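Local coordinates for protein putative zinc protease (Bordetella pertussis, PDB 3IH6) that probably acts, as the whole protein, as a zinc-dependent M16-family metalloendopeptidase, of which this chain is one fragment containing part of an inactive M16 domain, at residues E[44-49]-E[163-168]; E[61-66]-E[70-75]. All coordinates share one frame; numbering follows the deposited sequence.

Overall arrangement
Both contacts fasten helices within one alpha/beta unit, in which helices pack on an antiparallel sheet, but they work over very different spans of sequence. Contact 1 joins helix 39-52 to the end of helix 157-167, bridging 113 intervening residues, and contact 2 falls entirely within that span: it links the end of helix 58-63 to the start of strand 71-77 across a turn of three residues. Their centres are 21 Å apart, on opposite sides of the chain's centre, and their nearest atoms, about 5 Å apart, do not touch. Helices 39-52 and 58-63 follow each other in the chain, so consecutive helices are held once by a distant helix and once by the adjoining strand.

Contact 1: E[44-49]-E[163-168]; sequences LDLAAT and DRVREA
Leu46 reaches from helix 39-52 with both of its methyl groups toward residues 163-168, and this one side chain carries the contact. Its CD1 meets Ala168 CB at 4.1 Å, while its CD2 lies 4.3 Å from Val165 CG1. The branched end thus divides between two partners three residues apart. With CG anti to the carbonyl carbon (chi1 -61°) and the next torsion extended, the fork is carried well out from its own backbone, which explains how it bridges a gap of 8.1 Å between Leu46 CA and Val165 CA.

The two segments touch only lightly, burying 118 Å² between them, and no hydrogen bond crosses. The more closely packed side is the buried one, where Trp128 of helix 118-136 touches both Leu46 and Val165 and Val173 adds to the packing round Leu46. The looser side lies at the partly exposed Ala168. Arg125 NH2 hydrogen-bonds the carbonyl oxygens of both Val165 and Ala168. Farther out the character changes to charge: Arg166 NH1 and Asp163 OD1 form a salt bridge of 2.8 Å on a flank that is a subunit interface, where Asp163 OD2 hydrogen-bonds Tyr191 OH of a second subunit. The contact is plain helix-helix packing in the helical part of an M16-family alpha/beta fold, joining helices 39-52 and 157-167 beside helix 118-136.

Contact 2: E[61-66]-E[70-75]; sequences HALVPT and SGVFGF
Val72 CG1 is the meeting point of this contact, approached by two successive side chains from the end of helix 58-63. Leu63 comes closer, its CD1 at 3.7 Å and its CB at 4.1 Å from Val72 CG1, so that the valine methyl touches the leucine at both its root and its tip, the two side chains crossing at a slant. Val64 CG2 lies farther from the same methyl, 4.5 Å, and turns chiefly to the backbone, touching Gly71 CA at 4.1 Å and Ser70 C at 4.2 Å. The first torsion of Val64 (chi1 -177°) sends CG1 anti to the backbone N and leaves CG2 as the branch directed at the strand. Gly71 presents bare main chain to that methyl. The contacts between the two segments are van der Waals, no hydrogen bond crosses, and their joint buried surface is 160 Å².

The next shell fixes the strand partner. A classic beta bulge, with Ser70 and Gly71 sharing Gln90 as their partner across the sheet, opens strand 71-77, while Val72 pairs through its backbone with Thr5 and so stays anchored in the sheet. On the helical side, Leu63 also touches Thr103 and Leu104 of helix 97-109 and Ala89 of strand 84-90. The tight helix-to-strand connection therefore packs the end of helix 58-63 against both helix 97-109 and the sheet, where strand 71-77 runs antiparallel to its neighbours 2-6 and 84-90.

Contact 1: E[44-49]-E[163-168]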
loop_
_atom_site.group_PDB
_atom_site.type_symbol
_atom_site.label_atom_id
_atom_site.label_comp_id
_atom_site.label_asym_id
_atom_site.label_seq_id
_atom_site.Cartn_x
_atom_site.Cartn_y
_atom_site.Cartn_z
ATOM N N LEU E 44 17.839 -11.890 -18.676
ATOM C CA LEU E 44 16.798 -11.296 -19.479
ATOM C C LEU E 44 15.931 -10.370 -18.630
ATOM O O LEU E 44 15.381 -9.380 -19.132
ATOM C CB LEU E 44 15.953 -12.388 -20.133
ATOM C CG LEU E 44 15.103 -11.981 -21.344
ATOM C CD1 LEU E 44 15.884 -11.239 -22.384
ATOM C CD2 LEU E 44 14.388 -13.174 -21.944
ATOM N N ASP E 45 15.841 -10.685 -17.345
ATOM C CA ASP E 45 15.085 -9.874 -16.385
ATOM C C ASP E 45 15.788 -8.494 -16.335
ATOM O O ASP E 45 15.180 -7.452 -16.632
ATOM C CB ASP E 45 15.134 -10.613 -15.041
ATOM C CG ASP E 45 14.018 -10.225 -14.088
ATOM O OD1 ASP E 45 13.111 -9.481 -14.506
ATOM O OD2 ASP E 45 14.055 -10.699 -12.910
ATOM N N LEU E 46 17.094 -8.502 -16.067
ATOM C CA LEU E 46 17.904 -7.256 -15.992
ATOM C C LEU E 46 17.928 -6.483 -17.318
ATOM O O LEU E 46 17.792 -5.276 -17.317
ATOM C CB LEU E 46 19.315 -7.567 -15.540
ATOM C CG LEU E 46 19.411 -8.206 -14.147
ATOM C CD1 LEU E 46 20.820 -8.794 -13.921
ATOM C CD2 LEU E 46 19.022 -7.153 -13.107
ATOM N N ALA E 47 18.072 -7.213 -18.434
ATOM C CA ALA E 47 18.053 -6.650 -19.777
ATOM C C ALA E 47 16.791 -5.849 -20.081
ATOM O O ALA E 47 16.867 -4.745 -20.656
ATOM C CB ALA E 47 18.190 -7.742 -20.779
ATOM N N ALA E 48 15.616 -6.407 -19.762
ATOM C CA ALA E 48 14.385 -5.701 -20.091
ATOM C C ALA E 48 14.322 -4.340 -19.393
ATOM O O ALA E 48 13.786 -3.387 -19.938
ATOM C CB ALA E 48 13.162 -6.560 -19.784
ATOM N N THR E 49 14.910 -4.236 -18.215
ATOM C CA THR E 49 14.982 -2.947 -17.508
ATOM C C THR E 49 15.947 -2.004 -18.214
ATOM O O THR E 49 15.689 -0.806 -18.289
ATOM C CB THR E 49 15.524 -3.128 -16.071
ATOM O OG1 THR E 49 14.626 -3.891 -15.296
ATOM C CG2 THR E 49 15.743 -1.799 -15.372
ATOM N N ASP E 163 20.879 -14.012 -5.579
ATOM C CA ASP E 163 22.321 -14.237 -5.586
ATOM C C ASP E 163 22.901 -14.083 -6.977
ATOM O O ASP E 163 23.948 -13.463 -7.148
ATOM C CB ASP E 163 22.713 -15.589 -4.972
ATOM C CG ASP E 163 22.610 -15.585 -3.441
ATOM O OD1 ASP E 163 22.814 -14.509 -2.818
ATOM O OD2 ASP E 163 22.304 -16.658 -2.877
ATOM N N ARG E 164 22.189 -14.625 -7.959
ATOM C CA ARG E 164 22.571 -14.531 -9.374
ATOM C C ARG E 164 22.578 -13.085 -9.856
ATOM O O ARG E 164 23.399 -12.708 -10.654
ATOM C CB ARG E 164 21.586 -15.317 -10.214
ATOM C CG ARG E 164 21.771 -16.821 -10.122
ATOM C CD ARG E 164 20.599 -17.545 -10.742
ATOM N NE ARG E 164 20.951 -18.955 -10.941
ATOM C CZ ARG E 164 20.118 -19.922 -11.326
ATOM N NH1 ARG E 164 18.829 -19.677 -11.566
ATOM N NH2 ARG E 164 20.581 -21.147 -11.453
ATOM N N VAL E 165 21.650 -12.276 -9.351
ATOM C CA VAL E 165 21.600 -10.863 -9.743
ATOM C C VAL E 165 22.764 -10.088 -9.133
ATOM O O VAL E 165 23.438 -9.333 -9.833
ATOM C CB VAL E 165 20.235 -10.213 -9.391
ATOM C CG1 VAL E 165 20.333 -8.661 -9.349
ATOM C CG2 VAL E 165 19.182 -10.679 -10.359
ATOM N N ARG E 166 23.022 -10.269 -7.849
ATOM C CA ARG E 166 24.141 -9.547 -7.237
ATOM C C ARG E 166 25.516 -9.899 -7.818
ATOM O O ARG E 166 26.413 -9.077 -7.734
ATOM C CB ARG E 166 24.122 -9.632 -5.715
ATOM C CG ARG E 166 24.070 -11.011 -5.168
ATOM C CD ARG E 166 23.614 -10.978 -3.724
ATOM N NE ARG E 166 24.723 -10.999 -2.775
ATOM C CZ ARG E 166 25.487 -12.063 -2.531
ATOM N NH1 ARG E 166 25.281 -13.209 -3.179
ATOM N NH2 ARG E 166 26.473 -11.973 -1.639
ATOM N N GLU E 167 25.654 -11.069 -8.451
ATOM C CA GLU E 167 26.930 -11.538 -8.996
ATOM C C GLU E 167 27.008 -11.469 -10.522
ATOM O O GLU E 167 28.051 -11.742 -11.123
ATOM C CB GLU E 167 27.206 -12.961 -8.511
ATOM N N ALA E 168 25.870 -11.106 -11.119
ATOM C CA ALA E 168 25.704 -10.877 -12.541
ATOM C C ALA E 168 26.880 -10.196 -13.219
ATOM O O ALA E 168 27.194 -9.069 -12.896
ATOM C CB ALA E 168 24.499 -10.042 -12.753
#

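Contact 2: E[61-66]-E[70-75]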
loop_
_atom_site.group_PDB
_atom_site.type_symbol
_atom_site.label_atom_id
_atom_site.label_comp_id
_atom_site.label_asym_id
_atom_site.label_seq_id
_atom_site.Cartn_x
_atom_site.Cartn_y
_atom_site.Cartn_z
ATOM N N HIS E 61 15.353 5.807 -26.016
ATOM C CA HIS E 61 16.230 6.631 -26.826
ATOM C C HIS E 61 16.041 6.445 -28.348
ATOM O O HIS E 61 16.184 7.397 -29.107
ATOM C CB HIS E 61 17.689 6.371 -26.458
ATOM C CG HIS E 61 18.609 7.413 -26.981
ATOM N ND1 HIS E 61 18.718 8.655 -26.397
ATOM C CD2 HIS E 61 19.430 7.424 -28.056
ATOM C CE1 HIS E 61 19.577 9.383 -27.084
ATOM N NE2 HIS E 61 20.015 8.663 -28.102
ATOM N N ALA E 62 15.725 5.223 -28.779
ATOM C CA ALA E 62 15.552 4.941 -30.209
ATOM C C ALA E 62 14.220 5.462 -30.730
ATOM O O ALA E 62 14.143 5.937 -31.858
ATOM C CB ALA E 62 15.680 3.440 -30.472
ATOM N N LEU E 63 13.172 5.393 -29.900
ATOM C CA LEU E 63 11.816 5.668 -30.381
ATOM C C LEU E 63 11.226 7.060 -30.100
ATOM O O LEU E 63 10.361 7.516 -30.835
ATOM C CB LEU E 63 10.872 4.565 -29.883
ATOM C CG LEU E 63 11.341 3.139 -30.250
ATOM C CD1 LEU E 63 10.489 2.064 -29.616
ATOM C CD2 LEU E 63 11.319 3.007 -31.737
ATOM N N VAL E 64 11.653 7.704 -29.016
ATOM C CA VAL E 64 10.959 8.901 -28.503
ATOM C C VAL E 64 11.603 10.228 -28.929
ATOM O O VAL E 64 10.918 11.076 -29.500
ATOM C CB VAL E 64 10.720 8.863 -26.951
ATOM C CG1 VAL E 64 9.947 10.092 -26.508
ATOM C CG2 VAL E 64 9.924 7.595 -26.550
ATOM N N PRO E 65 12.918 10.414 -28.683
ATOM C CA PRO E 65 13.480 11.679 -29.205
ATOM C C PRO E 65 13.352 11.720 -30.724
ATOM O O PRO E 65 13.316 12.799 -31.327
ATOM C CB PRO E 65 14.966 11.605 -28.829
ATOM C CG PRO E 65 15.047 10.557 -27.717
ATOM C CD PRO E 65 13.938 9.569 -28.036
ATOM N N THR E 66 13.288 10.543 -31.336
ATOM C CA THR E 66 13.174 10.446 -32.792
ATOM C C THR E 66 11.722 10.687 -33.247
ATOM O O THR E 66 11.439 10.742 -34.433
ATOM C CB THR E 66 13.666 9.075 -33.276
ATOM O OG1 THR E 66 13.096 8.076 -32.434
ATOM C CG2 THR E 66 15.206 8.967 -33.158
ATOM N N SER E 70 5.556 7.635 -28.329
ATOM C CA SER E 70 5.138 8.449 -27.210
ATOM C C SER E 70 5.764 7.963 -25.894
ATOM O O SER E 70 5.996 8.723 -24.956
ATOM C CB SER E 70 3.605 8.315 -27.121
ATOM O OG SER E 70 3.084 9.300 -26.309
ATOM N N GLY E 71 6.019 6.672 -25.842
ATOM C CA GLY E 71 6.664 6.027 -24.724
ATOM C C GLY E 71 6.964 4.586 -25.117
ATOM O O GLY E 71 6.589 4.152 -26.220
ATOM N N VAL E 72 7.600 3.847 -24.203
ATOM C CA VAL E 72 8.012 2.502 -24.440
ATOM C C VAL E 72 7.765 1.655 -23.204
ATOM O O VAL E 72 7.723 2.170 -22.087
ATOM C CB VAL E 72 9.526 2.377 -24.871
ATOM C CG1 VAL E 72 9.815 3.163 -26.136
ATOM C CG2 VAL E 72 10.521 2.731 -23.708
ATOM N N PHE E 73 7.641 0.343 -23.402
ATOM C CA PHE E 73 7.446 -0.548 -22.258
ATOM C C PHE E 73 8.105 -1.888 -22.447
ATOM O O PHE E 73 8.338 -2.313 -23.559
ATOM C CB PHE E 73 5.940 -0.697 -21.922
ATOM C CG PHE E 73 5.120 -1.282 -23.034
ATOM C CD1 PHE E 73 4.479 -0.462 -23.935
ATOM C CD2 PHE E 73 4.969 -2.667 -23.162
ATOM C CE1 PHE E 73 3.738 -1.018 -24.948
ATOM C CE2 PHE E 73 4.227 -3.213 -24.163
ATOM C CZ PHE E 73 3.609 -2.404 -25.056
ATOM N N GLY E 74 8.401 -2.554 -21.335
ATOM C CA GLY E 74 9.081 -3.847 -21.322
ATOM C C GLY E 74 8.717 -4.579 -20.032
ATOM O O GLY E 74 8.923 -4.044 -18.930
ATOM N N PHE E 75 8.183 -5.793 -20.169
ATOM C CA PHE E 75 7.781 -6.637 -19.006
ATOM C C PHE E 75 8.206 -8.085 -19.203
ATOM O O PHE E 75 8.108 -8.613 -20.301
ATOM C CB PHE E 75 6.246 -6.649 -18.790
ATOM C CG PHE E 75 5.610 -5.301 -18.772
ATOM C CD1 PHE E 75 5.050 -4.766 -19.935
ATOM C CD2 PHE E 75 5.540 -4.562 -17.591
ATOM C CE1 PHE E 75 4.432 -3.503 -19.913
ATOM C CE2 PHE E 75 4.946 -3.298 -17.568
ATOM C CZ PHE E 75 4.396 -2.768 -18.737
#